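Local structure of Ycf54 protein (Thermosynechococcus elongatus, 3HZE) at residues F48-Q51 and Q57-R60; R29-R32 and I38-W41; P52-Q57 and G89-E94. The protein is of unknown function in this organism but belongs to the Ycf54 family, whose members probably assist the oxidative cyclase step of chlorophyll biosynthesis. All blocks are in the same frame, centred on the assembly; numbering follows the deposited sequence.

Contact 1. Residues F48-Q51 and Q57-R60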
loop_
_atom_site.group_PDB
_atom_site.type_symbol
_atom_site.label_atom_id
_atom_site.label_comp_id
_atom_site.label_asym_id
_atom_site.label_seq_id
_atom_site.Cartn_x
_atom_site.Cartn_y
_atom_site.Cartn_z
ATOM N N PHE A 48 -0.455 10.504 -0.541
ATOM C CA PHE A 48 -0.693 10.627 -1.976
ATOM C C PHE A 48 -2.173 10.627 -2.353
ATOM O O PHE A 48 -2.581 11.294 -3.303
ATOM C CB PHE A 48 0.071 9.531 -2.747
ATOM C CG PHE A 48 -0.586 8.166 -2.729
ATOM C CD1 PHE A 48 -1.651 7.871 -3.583
ATOM C CD2 PHE A 48 -0.116 7.163 -1.877
ATOM C CE1 PHE A 48 -2.236 6.597 -3.591
ATOM C CE2 PHE A 48 -0.695 5.884 -1.875
ATOM C CZ PHE A 48 -1.756 5.601 -2.735
ATOM N N LEU A 49 -2.977 9.890 -1.598
ATOM C CA LEU A 49 -4.401 9.788 -1.876
ATOM C C LEU A 49 -5.140 11.128 -1.835
ATOM O O LEU A 49 -6.267 11.237 -2.325
ATOM C CB LEU A 49 -5.040 8.808 -0.896
ATOM C CG LEU A 49 -6.528 8.486 -1.057
ATOM C CD1 LEU A 49 -6.798 7.911 -2.445
ATOM C CD2 LEU A 49 -6.929 7.492 0.037
ATOM N N GLU A 50 -4.507 12.149 -1.262
ATOM C CA GLU A 50 -5.129 13.471 -1.165
ATOM C C GLU A 50 -4.831 14.354 -2.372
ATOM O O GLU A 50 -5.427 15.416 -2.529
ATOM C CB GLU A 50 -4.670 14.190 0.112
ATOM C CG GLU A 50 -4.984 13.444 1.400
ATOM C CD GLU A 50 -6.452 13.066 1.518
ATOM O OE1 GLU A 50 -7.308 13.976 1.521
ATOM O OE2 GLU A 50 -6.753 11.855 1.610
ATOM N N GLN A 51 -3.903 13.922 -3.218
ATOM C CA GLN A 51 -3.550 14.690 -4.405
ATOM C C GLN A 51 -4.666 14.581 -5.443
ATOM O O GLN A 51 -5.388 13.582 -5.495
ATOM C CB GLN A 51 -2.226 14.191 -5.000
ATOM C CG GLN A 51 -1.008 14.423 -4.115
ATOM C CD GLN A 51 0.304 14.190 -4.849
ATOM O OE1 GLN A 51 1.369 14.130 -4.235
ATOM N NE2 GLN A 51 0.231 14.067 -6.171
ATOM N N GLN A 57 -10.191 7.511 -6.785
ATOM C CA GLN A 57 -9.957 6.421 -5.847
ATOM C C GLN A 57 -10.248 6.845 -4.416
ATOM O O GLN A 57 -10.713 6.041 -3.609
ATOM C CB GLN A 57 -8.523 5.909 -5.969
ATOM C CG GLN A 57 -8.206 5.346 -7.348
ATOM C CD GLN A 57 -7.038 4.386 -7.329
ATOM O OE1 GLN A 57 -6.015 4.647 -6.698
ATOM N NE2 GLN A 57 -7.175 3.272 -8.041
ATOM N N LYS A 58 -9.983 8.106 -4.095
ATOM C CA LYS A 58 -10.252 8.588 -2.746
ATOM C C LYS A 58 -11.749 8.552 -2.491
ATOM O O LYS A 58 -12.195 8.260 -1.386
ATOM C CB LYS A 58 -9.753 10.018 -2.558
ATOM C CG LYS A 58 -10.049 10.569 -1.172
ATOM C CD LYS A 58 -9.772 12.056 -1.076
ATOM C CE LYS A 58 -10.153 12.594 0.302
ATOM N NZ LYS A 58 -9.998 14.081 0.399
ATOM N N ALA A 59 -12.528 8.849 -3.522
ATOM C CA ALA A 59 -13.980 8.848 -3.393
ATOM C C ALA A 59 -14.522 7.433 -3.226
ATOM O O ALA A 59 -15.438 7.196 -2.438
ATOM C CB ALA A 59 -14.605 9.502 -4.625
ATOM N N ARG A 60 -13.942 6.493 -3.964
ATOM C CA ARG A 60 -14.381 5.105 -3.915
ATOM C C ARG A 60 -13.952 4.318 -2.679
ATOM O O ARG A 60 -14.697 3.464 -2.198
ATOM C CB ARG A 60 -13.899 4.362 -5.161
ATOM C CG ARG A 60 -14.622 4.741 -6.440
ATOM C CD ARG A 60 -14.053 3.966 -7.616
ATOM N NE ARG A 60 -14.048 2.524 -7.381
ATOM C CZ ARG A 60 -13.593 1.632 -8.257
ATOM N NH1 ARG A 60 -13.109 2.038 -9.423
ATOM N NH2 ARG A 60 -13.623 0.336 -7.971
#
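Residues 48-50 end a 3-10 turn that follows edge strand 40-44 and leads toward helix 55-60, against which it packs, Leu49 and Glu50 meeting Lys58 of the helix. Leu49 CG lies anti to the backbone N (chi1 -177°), which carries the branch across to the helix. Leu49 CD1 rests 3.5 Å from Lys58 CA. Leu49 CG is 3.9 Å from Lys58 CB, so the leucine covers the root of the lysine. The Lys58 chain then runs out extended past the turn, with its CD 3.8 Å from Leu49 O. At its end the ammonium meets Glu50. The glutamate chain bends at chi2 (-53°), and this brings the carboxylate round to the lysine although the CB of Glu50 points away from the helix. Lys58 NZ donates to Glu50 OE1 at 2.9 Å, reaching it on the syn side and 26° out of the carboxylate plane. The CB of Gln57 points toward the turn, but its amide is bonded to Tyr6 OH and Met88 O. Both ends of the salt bridge are at the surface, where solvent probably weakens it. The steadier part is then probably the apolar contact of buried Leu49 with the first carbons of Lys58.

Contact 2. Residues R29-R32 and I38-W41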
loop_
_atom_site.group_PDB
_atom_site.type_symbol
_atom_site.label_atom_id
_atom_site.label_comp_id
_atom_site.label_asym_id
_atom_site.label_seq_id
_atom_site.Cartn_x
_atom_site.Cartn_y
_atom_site.Cartn_z
ATOM N N ARG A 29 11.115 -11.579 6.305
ATOM C CA ARG A 29 12.052 -12.627 6.707
ATOM C C ARG A 29 12.725 -13.229 5.475
ATOM O O ARG A 29 13.922 -13.536 5.493
ATOM C CB ARG A 29 11.331 -13.736 7.477
ATOM C CG ARG A 29 10.779 -13.323 8.839
ATOM C CD ARG A 29 9.981 -14.477 9.465
ATOM N NE ARG A 29 9.110 -14.026 10.551
ATOM C CZ ARG A 29 7.877 -14.482 10.756
ATOM N NH1 ARG A 29 7.364 -15.400 9.951
ATOM N NH2 ARG A 29 7.154 -14.022 11.766
ATOM N N HIS A 30 11.951 -13.403 4.406
ATOM C CA HIS A 30 12.488 -13.959 3.170
ATOM C C HIS A 30 13.535 -13.019 2.556
ATOM O O HIS A 30 14.579 -13.469 2.081
ATOM C CB HIS A 30 11.349 -14.219 2.179
ATOM C CG HIS A 30 11.812 -14.522 0.789
ATOM N ND1 HIS A 30 12.592 -15.617 0.484
ATOM C CD2 HIS A 30 11.603 -13.873 -0.382
ATOM C CE1 HIS A 30 12.845 -15.630 -0.812
ATOM N NE2 HIS A 30 12.255 -14.582 -1.361
ATOM N N TYR A 31 13.257 -11.719 2.562
ATOM C CA TYR A 31 14.197 -10.733 2.013
ATOM C C TYR A 31 15.477 -10.698 2.841
ATOM O O TYR A 31 16.574 -10.564 2.298
ATOM C CB TYR A 31 13.575 -9.329 1.998
ATOM C CG TYR A 31 12.805 -8.992 0.737
ATOM C CD1 TYR A 31 11.834 -9.856 0.234
ATOM C CD2 TYR A 31 13.030 -7.794 0.062
ATOM C CE1 TYR A 31 11.100 -9.534 -0.906
ATOM C CE2 TYR A 31 12.297 -7.458 -1.089
ATOM C CZ TYR A 31 11.334 -8.334 -1.562
ATOM O OH TYR A 31 10.591 -8.007 -2.683
ATOM N N ARG A 32 15.332 -10.794 4.155
ATOM C CA ARG A 32 16.487 -10.785 5.035
ATOM C C ARG A 32 17.380 -11.988 4.749
ATOM O O ARG A 32 18.598 -11.849 4.657
ATOM C CB ARG A 32 16.042 -10.799 6.499
ATOM C CG ARG A 32 15.881 -9.422 7.125
ATOM C CD ARG A 32 14.907 -8.540 6.357
ATOM N NE ARG A 32 14.775 -7.216 6.965
ATOM C CZ ARG A 32 14.249 -6.991 8.166
ATOM N NH1 ARG A 32 13.800 -8.003 8.898
ATOM N NH2 ARG A 32 14.170 -5.751 8.638
ATOM N N ILE A 38 14.322 -4.381 1.463
ATOM C CA ILE A 38 12.857 -4.326 1.519
ATOM C C ILE A 38 12.349 -3.274 0.537
ATOM O O ILE A 38 12.788 -2.126 0.582
ATOM C CB ILE A 38 12.351 -3.934 2.930
ATOM C CG1 ILE A 38 12.837 -4.947 3.972
ATOM C CG2 ILE A 38 10.832 -3.854 2.933
ATOM C CD1 ILE A 38 12.434 -6.356 3.673
ATOM N N ASP A 39 11.433 -3.661 -0.349
ATOM C CA ASP A 39 10.874 -2.718 -1.311
ATOM C C ASP A 39 9.348 -2.714 -1.310
ATOM O O ASP A 39 8.718 -2.428 -2.323
ATOM C CB ASP A 39 11.384 -3.020 -2.723
ATOM C CG ASP A 39 11.040 -4.425 -3.175
ATOM O OD1 ASP A 39 10.391 -5.161 -2.403
ATOM O OD2 ASP A 39 11.418 -4.794 -4.303
ATOM N N PHE A 40 8.763 -3.060 -0.168
ATOM C CA PHE A 40 7.313 -3.070 -0.010
ATOM C C PHE A 40 7.063 -2.472 1.366
ATOM O O PHE A 40 7.811 -2.749 2.308
ATOM C CB PHE A 40 6.756 -4.495 -0.087
ATOM C CG PHE A 40 7.459 -5.474 0.808
ATOM C CD1 PHE A 40 8.681 -6.035 0.432
ATOM C CD2 PHE A 40 6.907 -5.830 2.036
ATOM C CE1 PHE A 40 9.337 -6.937 1.275
ATOM C CE2 PHE A 40 7.556 -6.727 2.878
ATOM C CZ PHE A 40 8.768 -7.279 2.499
ATOM N N TRP A 41 6.008 -1.668 1.483
ATOM C CA TRP A 41 5.715 -0.971 2.732
ATOM C C TRP A 41 4.233 -0.730 3.014
ATOM O O TRP A 41 3.441 -0.502 2.092
ATOM C CB TRP A 41 6.392 0.401 2.709
ATOM C CG TRP A 41 7.824 0.381 2.291
ATOM C CD1 TRP A 41 8.899 0.160 3.089
ATOM C CD2 TRP A 41 8.342 0.601 0.966
ATOM N NE1 TRP A 41 10.059 0.228 2.355
ATOM C CE2 TRP A 41 9.747 0.499 1.050
ATOM C CE3 TRP A 41 7.756 0.874 -0.277
ATOM C CZ2 TRP A 41 10.582 0.665 -0.068
ATOM C CZ3 TRP A 41 8.582 1.037 -1.390
ATOM C CH2 TRP A 41 9.983 0.931 -1.275
HETATM O O HOH W 1 11.740 -7.033 -5.598
#
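Tyr31 meets Ile38, Asp39 and Phe40 with different parts of its side chain. The tight part is aromatic. Phe40 CE1 stands over the centre of one Tyr31 face, 3.7 Å from Tyr31 CZ, in an edge-to-face (T-shaped) pair. The ring centroids are 5.0 Å apart and the planes make 75°. Phe40 reaches this face with its CG between the backbone N and the carbonyl carbon (chi1 50°). Ile38 CD1 presses on the root of the tyrosine, 3.6 Å from Tyr31 CB. These contacts close a helix-loop-strand connection: helix 21-34 turns back through a short loop into edge strand 40-44 of the antiparallel sheet. Arg27, one turn earlier on the helix, makes a cation-pi contact with Phe40. The hydroxyl side is more polar. Tyr31 OH donates to Asp39 OD1 at 2.9 Å, meeting it on the syn side and 21° out of the carboxylate plane. A water bridges the same two groups, donating to Asp39 OD2 at 2.6 Å and to Tyr31 OH. Replacing Tyr31 with an alanine would probably leave Asp39 OD1 without its hydroxyl donor and open a gap beside Phe40. On the outer side packing is loose: exposed Arg32 brings its NE only to 4.1 Å from Ile38 CD1.

Contact 3. Residues P52-Q57 and G89-E94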
loop_
_atom_site.group_PDB
_atom_site.type_symbol
_atom_site.label_atom_id
_atom_site.label_comp_id
_atom_site.label_asym_id
_atom_site.label_seq_id
_atom_site.Cartn_x
_atom_site.Cartn_y
_atom_site.Cartn_z
ATOM N N PRO A 52 -4.816 15.612 -6.286
ATOM C CA PRO A 52 -5.842 15.657 -7.329
ATOM C C PRO A 52 -5.933 14.439 -8.243
ATOM O O PRO A 52 -7.026 13.954 -8.523
ATOM C CB PRO A 52 -5.491 16.931 -8.096
ATOM C CG PRO A 52 -4.953 17.820 -7.016
ATOM C CD PRO A 52 -4.047 16.871 -6.261
ATOM N N GLN A 53 -4.793 13.938 -8.703
ATOM C CA GLN A 53 -4.790 12.788 -9.605
ATOM C C GLN A 53 -5.377 11.502 -9.017
ATOM O O GLN A 53 -5.594 10.526 -9.738
ATOM C CB GLN A 53 -3.367 12.523 -10.120
ATOM C CG GLN A 53 -2.285 12.475 -9.046
ATOM C CD GLN A 53 -1.530 13.793 -8.882
ATOM O OE1 GLN A 53 -2.118 14.836 -8.587
ATOM N NE2 GLN A 53 -0.213 13.742 -9.071
ATOM N N PHE A 54 -5.655 11.503 -7.719
ATOM C CA PHE A 54 -6.205 10.316 -7.070
ATOM C C PHE A 54 -7.617 10.556 -6.540
ATOM O O PHE A 54 -8.132 9.766 -5.754
ATOM C CB PHE A 54 -5.277 9.891 -5.931
ATOM C CG PHE A 54 -3.864 9.622 -6.376
ATOM C CD1 PHE A 54 -3.554 8.475 -7.097
ATOM C CD2 PHE A 54 -2.851 10.534 -6.110
ATOM C CE1 PHE A 54 -2.251 8.239 -7.548
ATOM C CE2 PHE A 54 -1.544 10.310 -6.555
ATOM C CZ PHE A 54 -1.245 9.161 -7.275
ATOM N N ALA A 55 -8.236 11.644 -6.989
ATOM C CA ALA A 55 -9.581 12.016 -6.554
ATOM C C ALA A 55 -10.640 10.922 -6.685
ATOM O O ALA A 55 -11.504 10.775 -5.818
ATOM C CB ALA A 55 -10.037 13.265 -7.310
ATOM N N GLU A 56 -10.582 10.160 -7.770
ATOM C CA GLU A 56 -11.562 9.110 -8.002
ATOM C C GLU A 56 -11.420 7.969 -6.997
ATOM O O GLU A 56 -12.405 7.514 -6.412
ATOM C CB GLU A 56 -11.422 8.582 -9.434
ATOM C CG GLU A 56 -12.711 8.049 -10.036
ATOM C CD GLU A 56 -13.244 6.837 -9.303
ATOM O OE1 GLU A 56 -12.527 5.814 -9.255
ATOM O OE2 GLU A 56 -14.377 6.906 -8.778
ATOM N N GLN A 57 -10.191 7.511 -6.785
ATOM C CA GLN A 57 -9.957 6.421 -5.847
ATOM C C GLN A 57 -10.248 6.845 -4.416
ATOM O O GLN A 57 -10.713 6.041 -3.609
ATOM C CB GLN A 57 -8.523 5.909 -5.969
ATOM C CG GLN A 57 -8.206 5.346 -7.348
ATOM C CD GLN A 57 -7.038 4.386 -7.329
ATOM O OE1 GLN A 57 -6.015 4.647 -6.698
ATOM N NE2 GLN A 57 -7.175 3.272 -8.041
ATOM N N GLY A 89 -3.153 0.733 -8.285
ATOM C CA GLY A 89 -2.692 1.817 -9.129
ATOM C C GLY A 89 -1.191 1.994 -9.059
ATOM O O GLY A 89 -0.481 1.147 -8.516
ATOM N N GLN A 90 -0.702 3.102 -9.608
ATOM C CA GLN A 90 0.727 3.386 -9.600
ATOM C C GLN A 90 0.991 4.876 -9.770
ATOM O O GLN A 90 0.122 5.625 -10.218
ATOM C CB GLN A 90 1.423 2.613 -10.725
ATOM C CG GLN A 90 0.860 2.877 -12.123
ATOM C CD GLN A 90 1.565 2.064 -13.195
ATOM O OE1 GLN A 90 2.538 2.520 -13.802
ATOM N NE2 GLN A 90 1.086 0.846 -13.424
ATOM N N PHE A 91 2.186 5.305 -9.393
ATOM C CA PHE A 91 2.557 6.703 -9.546
ATOM C C PHE A 91 4.068 6.821 -9.549
ATOM O O PHE A 91 4.765 5.903 -9.107
ATOM C CB PHE A 91 1.931 7.564 -8.439
ATOM C CG PHE A 91 2.357 7.199 -7.040
ATOM C CD1 PHE A 91 3.612 7.560 -6.560
ATOM C CD2 PHE A 91 1.475 6.537 -6.181
ATOM C CE1 PHE A 91 3.989 7.276 -5.239
ATOM C CE2 PHE A 91 1.839 6.248 -4.863
ATOM C CZ PHE A 91 3.098 6.619 -4.392
ATOM N N THR A 92 4.578 7.940 -10.061
ATOM C CA THR A 92 6.020 8.155 -10.126
ATOM C C THR A 92 6.502 9.115 -9.056
ATOM O O THR A 92 5.710 9.813 -8.428
ATOM C CB THR A 92 6.446 8.761 -11.480
ATOM O OG1 THR A 92 5.875 10.070 -11.603
ATOM C CG2 THR A 92 5.988 7.890 -12.634
ATOM N N SER A 93 7.816 9.152 -8.873
ATOM C CA SER A 93 8.444 10.038 -7.901
ATOM C C SER A 93 8.192 11.493 -8.281
ATOM O O SER A 93 8.134 12.366 -7.417
ATOM C CB SER A 93 9.954 9.792 -7.851
ATOM O OG SER A 93 10.240 8.433 -7.569
ATOM N N GLU A 94 8.056 11.757 -9.578
ATOM C CA GLU A 94 7.808 13.120 -10.027
ATOM C C GLU A 94 6.365 13.539 -9.783
ATOM O O GLU A 94 6.054 14.730 -9.779
ATOM C CB GLU A 94 8.161 13.297 -11.513
ATOM C CG GLU A 94 8.401 12.022 -12.310
ATOM C CD GLU A 94 9.663 11.279 -11.898
ATOM O OE1 GLU A 94 10.711 11.930 -11.688
ATOM O OE2 GLU A 94 9.608 10.037 -11.794
#
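The Phe54 ring comes edge-on to strand 87-92 and has Phe91 at its leading edge. Phe54 CZ lies 3.7 Å from Phe91 CB, which sits in the plane of the Phe54 ring. Gln90 O is near the same plane but farther off, 4.4 Å from Phe54 CE1. One face of Phe54 is taken by the edge of Phe48, whose CD1 stands over the ring. The Phe91 ring receives Phe54 CZ obliquely, with Phe91 CD2 at 3.9 Å from that atom. The two ring planes are 76° apart and the centroids 5.9 Å apart. Phe91 also meets the Phe48 ring, and Val96 touches both Phe54 and Phe91. The Phe91 ring is folded over its own backbone (chi1 61°), which brings CD2 beside Phe54 CZ, while CB faces CZ from the strand itself. Phe54 occupies the N-cap position of helix 55-60, just after the 3-10 turn at 52-53. Ala55 N is bonded to Pro52 O at 3.0 Å across this bend. The contact therefore sets the start of the helix against the edge strand 87-92, which pairs with strand 3-10. Farther along the helix, the Gln57 side chain borders the contact near Gly89. Between the two segments themselves the contact is apolar and buried. With no polar pair between the segments, the contact probably depends on ring fit and the exclusion of water.

How the contacts relate
Contacts 1 and 3 share Gln57 and helix 55-60, and their centres are about 8 Å apart. Phe48 of contact 1 continues into the aromatic cluster of contact 3, so the two form one patch. Contact 3 is its buried aromatic part. Contact 1 moves outward, from a buried leucine to a salt bridge at the surface. Contact 2 lies on the opposite side of the chain's centre, about 26 Å from contact 1 between centres. It joins helix 21-34 to strand 40-44, at the other edge of the sheet from strand 87-92. It combines an aromatic pair with a hydrogen bond and a bridging water, and is partly buried.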